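Local atomic coordinates of octenoyl-CoA reductase/carboxylase (Streptomyces sp., PDB entry 4A0S), a protein that catalyses the NADPH-dependent reductive carboxylation of 2-octenoyl-CoA, which supplies an unusual extender unit for polyketide biosynthesis. Residues 235-243 with 374-383; 268-277 with 291-302. All coordinates share one frame; numbering follows the deposited sequence.

Followed from the N terminus, the chain first reaches helix 232-243 of the nucleotide-binding domain, whose partner in contact 1 comes 130 residues later. Inside that interval lies contact 2, where strand 269-271 and the short turn behind it meet residues 291-302 of helix 285-303, with 13 residues between the two segments. The small loop is thus nested in the large one, and the two do not cross. Contact 2 stays within the Rossmann fold, covering the edge strand of its parallel sheet; contact 1 joins the helix after the first strand to the segment that leaves this domain for strand 384-389. Their centres are about 25 Å apart, and the nearest atoms about 7 Å.

Contact 1: residues 235-243 with 374-383; sequences SYAIQFVKN and LFESGAVVPA
Ser-235 and Ala-383 meet through their CB atoms at 3.5 Å, a snug approach for two carbons, and the same methyl of Ala-383 lies over one face of the Tyr-236 ring. The phenol reaches past the backbone of 381-383: the edge of its ring passes close to Val-381 O, and Tyr-236 OH accepts a hydrogen bond from Ala-383 N (3.0 Å, 164°) while also bonding to Ser-199. Phe-375 presents its rim to the phenol, CZ standing 3.3 Å from Tyr-236 CE1, with the planes inclined at 66°.

One turn on, Gln-239 shows how a single amide can pair with both the N-H and the C=O of one residue. Its OE1 accepts from Val-381 N at 2.8 Å, and its NE2 donates to Val-381 O at 2.7 Å, nearly straight and close to the amide plane. An extended chain beyond CG (chi2 -167°) carries the amide across the gap. The other N-H of Gln-239 NE2 goes back to Ser-235 O, a longer bond of 3.3 Å, so three hydrogen bonds fix the rotation of the amide.

Phe-240 CE1 touches two methyls side by side, Leu-374 CD1 at 3.6 Å and Val-380 CG2. Asn-243 ends the row with its amide against the methyl of Ala-379; a water donating to both OD1 and Ala-379 O bridges the segments, whereas ND2 bonds to Gln-220 of the second subunit.

Helix 232-243 follows the first strand of the Rossmann fold and its glycine-containing NADP-binding turn, and here it holds the segment returning to strand 384-389 of the other domain, as befits a medium-chain dehydrogenase/reductase.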
# COMPACT_ATOMS: atom_id res chain seq x y z
N SER A 235 -1.53 18.17 -19.58
CA SER A 235 -0.24 18.33 -20.22
C SER A 235 0.87 17.75 -19.39
O SER A 235 1.91 17.35 -19.93
CB SER A 235 0.04 19.80 -20.49
OG SER A 235 -0.83 20.26 -21.51
N TYR A 236 0.68 17.70 -18.08
CA TYR A 236 1.67 17.02 -17.23
C TYR A 236 1.34 15.57 -17.01
O TYR A 236 2.25 14.74 -17.00
CB TYR A 236 1.83 17.74 -15.90
CG TYR A 236 2.46 19.08 -16.11
CD1 TYR A 236 3.79 19.19 -16.54
CD2 TYR A 236 1.74 20.25 -15.89
CE1 TYR A 236 4.38 20.44 -16.75
CE2 TYR A 236 2.31 21.50 -16.10
CZ TYR A 236 3.63 21.59 -16.53
OH TYR A 236 4.20 22.81 -16.72
N ALA A 237 0.06 15.28 -16.85
CA ALA A 237 -0.41 13.90 -16.71
C ALA A 237 0.16 13.08 -17.86
O ALA A 237 0.73 12.02 -17.65
CB ALA A 237 -1.92 13.85 -16.70
N ILE A 238 0.04 13.61 -19.07
CA ILE A 238 0.59 12.93 -20.25
C ILE A 238 2.07 12.59 -20.05
O ILE A 238 2.51 11.48 -20.36
CB ILE A 238 0.44 13.79 -21.53
CG1 ILE A 238 -1.01 13.77 -21.98
CG2 ILE A 238 1.39 13.30 -22.64
CD1 ILE A 238 -1.38 14.96 -22.86
N GLN A 239 2.82 13.54 -19.54
CA GLN A 239 4.25 13.36 -19.40
C GLN A 239 4.60 12.35 -18.33
O GLN A 239 5.49 11.53 -18.52
CB GLN A 239 4.91 14.69 -19.12
CG GLN A 239 4.77 15.65 -20.26
CD GLN A 239 5.68 16.80 -20.06
OE1 GLN A 239 6.89 16.64 -20.12
NE2 GLN A 239 5.11 17.94 -19.73
N PHE A 240 3.89 12.41 -17.21
CA PHE A 240 4.11 11.44 -16.15
C PHE A 240 3.73 10.04 -16.62
O PHE A 240 4.42 9.08 -16.31
CB PHE A 240 3.33 11.81 -14.91
CG PHE A 240 3.81 13.06 -14.27
CD1 PHE A 240 5.17 13.29 -14.09
CD2 PHE A 240 2.90 14.02 -13.85
CE1 PHE A 240 5.62 14.48 -13.49
CE2 PHE A 240 3.35 15.20 -13.26
CZ PHE A 240 4.70 15.41 -13.07
N VAL A 241 2.65 9.94 -17.39
CA VAL A 241 2.23 8.65 -17.90
C VAL A 241 3.32 8.11 -18.83
O VAL A 241 3.84 6.99 -18.64
CB VAL A 241 0.87 8.72 -18.60
CG1 VAL A 241 0.52 7.36 -19.23
CG2 VAL A 241 -0.22 9.13 -17.59
N LYS A 242 3.71 8.93 -19.78
CA LYS A 242 4.72 8.51 -20.74
C LYS A 242 6.02 8.20 -20.02
O LYS A 242 6.57 7.13 -20.19
CB LYS A 242 4.92 9.60 -21.78
CG LYS A 242 3.78 9.67 -22.78
CD LYS A 242 4.04 10.73 -23.84
CE LYS A 242 5.29 10.38 -24.68
NZ LYS A 242 5.12 9.10 -25.47
N ASN A 243 6.47 9.14 -19.19
CA ASN A 243 7.74 8.96 -18.49
C ASN A 243 7.72 7.74 -17.59
O ASN A 243 8.77 7.12 -17.35
CB ASN A 243 8.14 10.20 -17.70
CG ASN A 243 9.56 10.12 -17.18
OD1 ASN A 243 10.52 9.98 -17.95
ND2 ASN A 243 9.72 10.21 -15.86
N LEU A 374 11.86 15.49 -11.55
CA LEU A 374 11.59 15.05 -12.91
C LEU A 374 11.78 16.20 -13.88
O LEU A 374 12.13 16.00 -15.03
CB LEU A 374 10.19 14.48 -13.01
CG LEU A 374 10.03 13.15 -12.26
CD1 LEU A 374 8.56 12.72 -12.27
CD2 LEU A 374 10.91 12.07 -12.87
N PHE A 375 11.51 17.43 -13.43
CA PHE A 375 11.80 18.59 -14.26
C PHE A 375 13.29 18.81 -14.36
O PHE A 375 13.82 19.10 -15.43
CB PHE A 375 11.12 19.84 -13.71
CG PHE A 375 9.69 19.93 -14.09
CD1 PHE A 375 9.32 20.48 -15.31
CD2 PHE A 375 8.71 19.39 -13.27
CE1 PHE A 375 7.98 20.54 -15.68
CE2 PHE A 375 7.36 19.45 -13.64
CZ PHE A 375 7.00 20.02 -14.85
N GLU A 376 13.96 18.61 -13.22
CA GLU A 376 15.39 18.84 -13.08
C GLU A 376 16.21 17.98 -14.04
O GLU A 376 17.22 18.44 -14.56
CB GLU A 376 15.84 18.59 -11.64
CG GLU A 376 15.59 19.77 -10.72
CD GLU A 376 15.91 19.44 -9.28
OE1 GLU A 376 15.99 18.24 -8.96
OE2 GLU A 376 16.11 20.37 -8.48
N SER A 377 15.75 16.75 -14.27
CA SER A 377 16.41 15.81 -15.18
C SER A 377 15.96 16.02 -16.63
O SER A 377 16.56 15.45 -17.55
CB SER A 377 16.04 14.39 -14.77
OG SER A 377 14.67 14.18 -15.01
N GLY A 378 14.88 16.77 -16.82
CA GLY A 378 14.36 17.00 -18.16
C GLY A 378 13.45 15.85 -18.59
O GLY A 378 12.96 15.83 -19.72
N ALA A 379 13.22 14.89 -17.67
CA ALA A 379 12.30 13.81 -17.95
C ALA A 379 10.92 14.37 -18.26
O ALA A 379 10.20 13.85 -19.10
CB ALA A 379 12.21 12.88 -16.76
N VAL A 380 10.57 15.44 -17.56
CA VAL A 380 9.30 16.11 -17.71
C VAL A 380 9.64 17.57 -18.01
O VAL A 380 10.64 18.11 -17.51
CB VAL A 380 8.44 15.93 -16.44
CG1 VAL A 380 7.22 16.82 -16.46
CG2 VAL A 380 8.02 14.46 -16.29
N VAL A 381 8.83 18.19 -18.86
CA VAL A 381 9.13 19.52 -19.37
C VAL A 381 7.93 20.42 -19.13
O VAL A 381 6.80 19.92 -18.99
CB VAL A 381 9.50 19.50 -20.86
CG1 VAL A 381 10.73 18.60 -21.11
CG2 VAL A 381 8.28 19.09 -21.73
N PRO A 382 8.17 21.74 -19.05
CA PRO A 382 7.11 22.70 -18.77
C PRO A 382 6.14 22.69 -19.94
O PRO A 382 6.56 22.51 -21.08
CB PRO A 382 7.84 24.04 -18.70
CG PRO A 382 9.22 23.68 -18.33
CD PRO A 382 9.49 22.40 -19.07
N ALA A 383 4.87 22.87 -19.61
CA ALA A 383 3.77 22.84 -20.55
C ALA A 383 3.40 24.27 -20.93
O ALA A 383 2.27 24.53 -21.30
CB ALA A 383 2.59 22.13 -19.93
O HOH W 1 8.02 14.72 -21.06
O HOH W 2 10.73 11.58 -20.27

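Contact 2: residues 268-277 with 291-302; sequences LVINRAELGI and TGRKLAKLVVEK. With CO8 (octanoyl-coenzyme A), chain L.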
# COMPACT_ATOMS: atom_id res chain seq x y z
N LEU A 268 -2.05 8.54 -28.72
CA LEU A 268 -3.38 7.97 -28.62
C LEU A 268 -4.31 9.05 -28.13
O LEU A 268 -4.21 9.53 -26.99
CB LEU A 268 -3.41 6.77 -27.68
CG LEU A 268 -2.45 5.64 -28.05
CD1 LEU A 268 -2.60 4.54 -27.02
CD2 LEU A 268 -2.67 5.13 -29.48
N VAL A 269 -5.18 9.46 -29.02
CA VAL A 269 -6.03 10.59 -28.77
C VAL A 269 -7.45 10.24 -29.13
O VAL A 269 -7.72 9.64 -30.18
CB VAL A 269 -5.58 11.82 -29.58
CG1 VAL A 269 -6.38 13.03 -29.18
CG2 VAL A 269 -4.09 12.04 -29.36
N ILE A 270 -8.36 10.60 -28.23
CA ILE A 270 -9.78 10.46 -28.46
C ILE A 270 -10.38 11.86 -28.47
O ILE A 270 -10.27 12.59 -27.49
CB ILE A 270 -10.47 9.60 -27.35
CG1 ILE A 270 -10.00 8.14 -27.41
CG2 ILE A 270 -11.98 9.66 -27.47
CD1 ILE A 270 -10.47 7.28 -26.22
N ASN A 271 -10.99 12.24 -29.59
CA ASN A 271 -11.74 13.48 -29.60
C ASN A 271 -13.11 13.18 -29.00
O ASN A 271 -13.80 12.26 -29.44
CB ASN A 271 -11.86 14.06 -31.00
CG ASN A 271 -12.43 15.46 -31.00
OD1 ASN A 271 -13.52 15.70 -30.48
ND2 ASN A 271 -11.67 16.42 -31.56
N ARG A 272 -13.53 13.94 -27.99
CA ARG A 272 -14.79 13.63 -27.33
C ARG A 272 -16.05 13.86 -28.17
O ARG A 272 -17.13 13.42 -27.79
CB ARG A 272 -14.89 14.28 -25.95
CG ARG A 272 -14.99 15.79 -25.97
CD ARG A 272 -15.74 16.27 -24.74
NE ARG A 272 -14.92 16.19 -23.55
CZ ARG A 272 -15.33 16.52 -22.32
NH1 ARG A 272 -16.57 16.95 -22.13
NH2 ARG A 272 -14.49 16.42 -21.30
N ALA A 273 -15.92 14.53 -29.32
CA ALA A 273 -17.00 14.60 -30.31
C ALA A 273 -17.15 13.27 -31.07
O ALA A 273 -18.25 12.87 -31.45
CB ALA A 273 -16.76 15.73 -31.27
N GLU A 274 -16.02 12.60 -31.29
CA GLU A 274 -15.96 11.25 -31.85
C GLU A 274 -16.78 10.29 -30.98
O GLU A 274 -17.24 9.23 -31.44
CB GLU A 274 -14.50 10.79 -31.91
CG GLU A 274 -14.20 9.51 -32.69
CD GLU A 274 -12.81 8.95 -32.34
OE1 GLU A 274 -12.05 9.64 -31.60
OE2 GLU A 274 -12.49 7.83 -32.79
N LEU A 275 -16.96 10.67 -29.71
CA LEU A 275 -17.85 9.96 -28.80
C LEU A 275 -19.23 10.59 -28.77
O LEU A 275 -20.20 9.94 -28.40
CB LEU A 275 -17.28 9.97 -27.39
CG LEU A 275 -16.09 9.06 -27.11
CD1 LEU A 275 -15.32 9.62 -25.93
CD2 LEU A 275 -16.57 7.64 -26.84
N GLY A 276 -19.32 11.86 -29.16
CA GLY A 276 -20.57 12.57 -29.07
C GLY A 276 -20.90 12.90 -27.62
O GLY A 276 -22.06 12.85 -27.21
N ILE A 277 -19.87 13.21 -26.85
CA ILE A 277 -20.07 13.71 -25.50
C ILE A 277 -20.49 15.18 -25.57
O ILE A 277 -19.87 15.99 -26.28
CB ILE A 277 -18.83 13.49 -24.61
CG1 ILE A 277 -18.56 11.99 -24.42
CG2 ILE A 277 -18.99 14.20 -23.26
CD1 ILE A 277 -17.18 11.66 -23.81
N THR A 291 -22.15 5.40 -23.97
CA THR A 291 -20.96 6.18 -24.29
C THR A 291 -19.73 5.66 -23.57
O THR A 291 -18.67 5.52 -24.18
CB THR A 291 -21.18 7.68 -23.99
OG1 THR A 291 -22.31 8.15 -24.72
CG2 THR A 291 -19.95 8.51 -24.37
N GLY A 292 -19.87 5.37 -22.27
CA GLY A 292 -18.79 4.77 -21.50
C GLY A 292 -18.29 3.52 -22.19
O GLY A 292 -17.08 3.33 -22.36
N ARG A 293 -19.24 2.69 -22.61
CA ARG A 293 -18.94 1.49 -23.38
C ARG A 293 -18.20 1.80 -24.68
O ARG A 293 -17.20 1.15 -24.98
CB ARG A 293 -20.23 0.72 -23.68
CG ARG A 293 -20.77 -0.05 -22.51
CD ARG A 293 -22.25 -0.33 -22.69
NE ARG A 293 -22.66 -1.54 -21.99
CZ ARG A 293 -23.92 -1.92 -21.83
NH1 ARG A 293 -24.91 -1.17 -22.31
NH2 ARG A 293 -24.20 -3.04 -21.19
N LYS A 294 -18.69 2.78 -25.44
CA LYS A 294 -17.99 3.23 -26.65
C LYS A 294 -16.58 3.70 -26.31
O LYS A 294 -15.63 3.38 -27.01
CB LYS A 294 -18.74 4.37 -27.35
CG LYS A 294 -20.06 3.98 -28.01
CD LYS A 294 -20.37 4.94 -29.17
CE LYS A 294 -21.75 5.58 -29.05
NZ LYS A 294 -21.78 6.68 -28.02
N LEU A 295 -16.48 4.46 -25.23
CA LEU A 295 -15.21 5.02 -24.79
C LEU A 295 -14.24 3.91 -24.43
O LEU A 295 -13.11 3.90 -24.89
CB LEU A 295 -15.44 5.97 -23.62
CG LEU A 295 -14.19 6.61 -23.02
CD1 LEU A 295 -13.38 7.35 -24.07
CD2 LEU A 295 -14.61 7.53 -21.91
N ALA A 296 -14.71 2.96 -23.62
CA ALA A 296 -13.93 1.77 -23.29
C ALA A 296 -13.50 1.03 -24.54
O ALA A 296 -12.31 0.72 -24.70
CB ALA A 296 -14.72 0.85 -22.37
N LYS A 297 -14.44 0.75 -25.44
CA LYS A 297 -14.11 0.12 -26.71
C LYS A 297 -13.01 0.89 -27.42
O LYS A 297 -12.03 0.30 -27.87
CB LYS A 297 -15.34 -0.05 -27.61
CG LYS A 297 -15.05 0.21 -29.09
CD LYS A 297 -16.02 -0.49 -30.05
CE LYS A 297 -15.43 -1.79 -30.59
NZ LYS A 297 -14.04 -1.64 -31.14
N LEU A 298 -13.15 2.22 -27.50
CA LEU A 298 -12.13 3.04 -28.14
C LEU A 298 -10.77 2.93 -27.46
O LEU A 298 -9.75 2.82 -28.15
CB LEU A 298 -12.52 4.51 -28.15
CG LEU A 298 -13.27 5.11 -29.34
CD1 LEU A 298 -13.35 6.61 -29.11
CD2 LEU A 298 -12.57 4.77 -30.67
N VAL A 299 -10.75 2.98 -26.13
CA VAL A 299 -9.46 2.86 -25.45
C VAL A 299 -8.86 1.48 -25.75
O VAL A 299 -7.68 1.38 -26.05
CB VAL A 299 -9.55 3.14 -23.93
CG1 VAL A 299 -8.16 3.12 -23.31
CG2 VAL A 299 -10.20 4.49 -23.66
N VAL A 300 -9.68 0.43 -25.70
CA VAL A 300 -9.24 -0.93 -26.07
C VAL A 300 -8.60 -0.94 -27.47
O VAL A 300 -7.52 -1.52 -27.65
CB VAL A 300 -10.39 -1.98 -25.98
CG1 VAL A 300 -9.93 -3.36 -26.47
CG2 VAL A 300 -10.93 -2.12 -24.54
N GLU A 301 -9.25 -0.28 -28.44
CA GLU A 301 -8.77 -0.18 -29.82
C GLU A 301 -7.43 0.50 -29.90
O GLU A 301 -6.53 0.03 -30.61
CB GLU A 301 -9.72 0.65 -30.70
CG GLU A 301 -11.16 0.21 -30.80
CD GLU A 301 -11.93 0.97 -31.88
OE1 GLU A 301 -11.48 0.98 -33.04
OE2 GLU A 301 -12.99 1.56 -31.57
N LYS A 302 -7.30 1.62 -29.20
CA LYS A 302 -6.10 2.44 -29.27
C LYS A 302 -4.97 1.93 -28.43
O LYS A 302 -3.82 1.91 -28.87
CB LYS A 302 -6.42 3.89 -28.89
CG LYS A 302 -7.39 4.52 -29.83
CD LYS A 302 -7.67 5.95 -29.47
CE LYS A 302 -8.69 6.53 -30.44
NZ LYS A 302 -8.23 6.51 -31.86
N1A CO8 L . -34.41 -9.45 -19.76
C2A CO8 L . -33.44 -10.03 -20.46
N3A CO8 L . -32.24 -9.45 -20.60
C4A CO8 L . -31.98 -8.27 -20.02
C5A CO8 L . -32.97 -7.64 -19.28
C6A CO8 L . -34.21 -8.26 -19.15
N6A CO8 L . -35.20 -7.70 -18.45
N7A CO8 L . -32.47 -6.49 -18.82
C8A CO8 L . -31.21 -6.40 -19.25
N9A CO8 L . -30.91 -7.48 -20.00
C1B CO8 L . -29.58 -7.76 -20.65
C2B CO8 L . -29.21 -6.87 -21.86
O2B CO8 L . -28.59 -7.68 -22.87
C3B CO8 L . -28.22 -5.87 -21.27
O3B CO8 L . -27.24 -5.50 -22.24
P3B CO8 L . -27.11 -3.96 -22.74
O7A CO8 L . -28.59 -3.57 -23.26
O8A CO8 L . -26.84 -3.08 -21.40
O9A CO8 L . -26.04 -3.81 -23.76
C4B CO8 L . -27.52 -6.68 -20.20
O4B CO8 L . -28.57 -7.50 -19.62
C5B CO8 L . -26.85 -5.74 -19.17
O5B CO8 L . -25.97 -6.45 -18.27
P1A CO8 L . -24.45 -6.88 -18.69
O1A CO8 L . -23.77 -7.46 -17.32
O2A CO8 L . -24.41 -7.87 -19.80
O3A CO8 L . -23.62 -5.52 -19.10
P2A CO8 L . -22.48 -4.81 -18.18
O4A CO8 L . -22.33 -3.34 -18.83
O5A CO8 L . -21.17 -5.52 -18.07
O6A CO8 L . -23.15 -4.54 -16.73
CBP CO8 L . -23.35 -4.59 -14.31
CCP CO8 L . -22.42 -4.73 -15.51
CDP CO8 L . -23.89 -3.15 -14.31
CEP CO8 L . -22.51 -4.85 -13.04
CAP CO8 L . -24.50 -5.62 -14.46
OAP CO8 L . -23.97 -6.94 -14.72
C9P CO8 L . -25.37 -5.72 -13.20
O9P CO8 L . -26.15 -4.82 -12.88
N8P CO8 L . -25.16 -6.85 -12.52
C7P CO8 L . -25.81 -7.16 -11.25
C6P CO8 L . -25.20 -6.26 -10.17
C5P CO8 L . -26.25 -6.03 -9.09
O5P CO8 L . -27.08 -5.12 -9.19
N4P CO8 L . -26.22 -6.89 -8.08
C3P CO8 L . -25.23 -7.97 -7.97
C2P CO8 L . -25.29 -8.53 -6.56
S1P CO8 L . -24.35 -7.51 -5.35
C1' CO8 L . -24.33 -8.73 -4.13
O1' CO8 L . -25.32 -8.88 -3.42
C2' CO8 L . -23.20 -9.54 -4.05
C3' CO8 L . -23.08 -10.55 -3.10
C4' CO8 L . -21.93 -11.34 -2.97
C5' CO8 L . -20.85 -11.14 -4.03
C6' CO8 L . -19.79 -12.26 -3.93
C7' CO8 L . -18.95 -12.21 -5.19
C8' CO8 L . -17.82 -13.23 -5.09
O HOH W 3 -5.38 8.19 -31.67
O HOH W 4 -9.53 9.44 -33.15
O HOH W 5 -22.68 10.49 -25.97
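Lys-302 lies against Leu-268, Val-269 and Ile-270 and can be followed atom by atom. Its CB lies 4.0 Å from Leu-268 CD2, the two side chains running antiparallel. Farther out, CD runs beside Val-269 O and Ile-270 CG1, and Lys-302 CE stays with the same two, 3.3 Å from Val-269 O. A bend at the last torsion (chi4 -60°) then turns NZ towards a water that also accepts from Val-269 N, a weak bond on the lysine side. Glu-274 OE2 stands 4.6 Å from Lys-302 NZ, too far for a salt bridge, though its charge would probably still be felt.

Behind the lysine shaft the interface is apolar. Ile-270 puts CD1 3.6 Å from Leu-295 CD1 and also against Val-299 CG2, while its CG2 branch meets Leu-298 CD1. This is the packing of a Rossmann fold: strand 269-271, at the edge of the parallel sheet, packs against the helix that carries the chain on towards strand 309-312, the two axes 9.7 Å apart and at 150°.

Where the strand ends, Asn-271 and Glu-274 form a capping box, firm from Ala-273 N to Asn-271 OD1 and weak from Asn-271 N to Glu-274 OE1, at the start of a single weak helical turn, and a Schellman motif closes that turn at Gly-276. Leu-275 is a knob in a hole made by Thr-291, Lys-294, Leu-295 and Leu-298. A water donates to both Gly-276 O and Thr-291 OG1, a hydroxyl also hydrogen-bonded to Arg-287 O. Arg-293 leaves the helix away from this interface; its extended chain brings NH1 and NH2 edge-on to one phosphate oxygen of the coenzyme A ligand, O8A, which lies 2.6 Å from Arg-293 NH2.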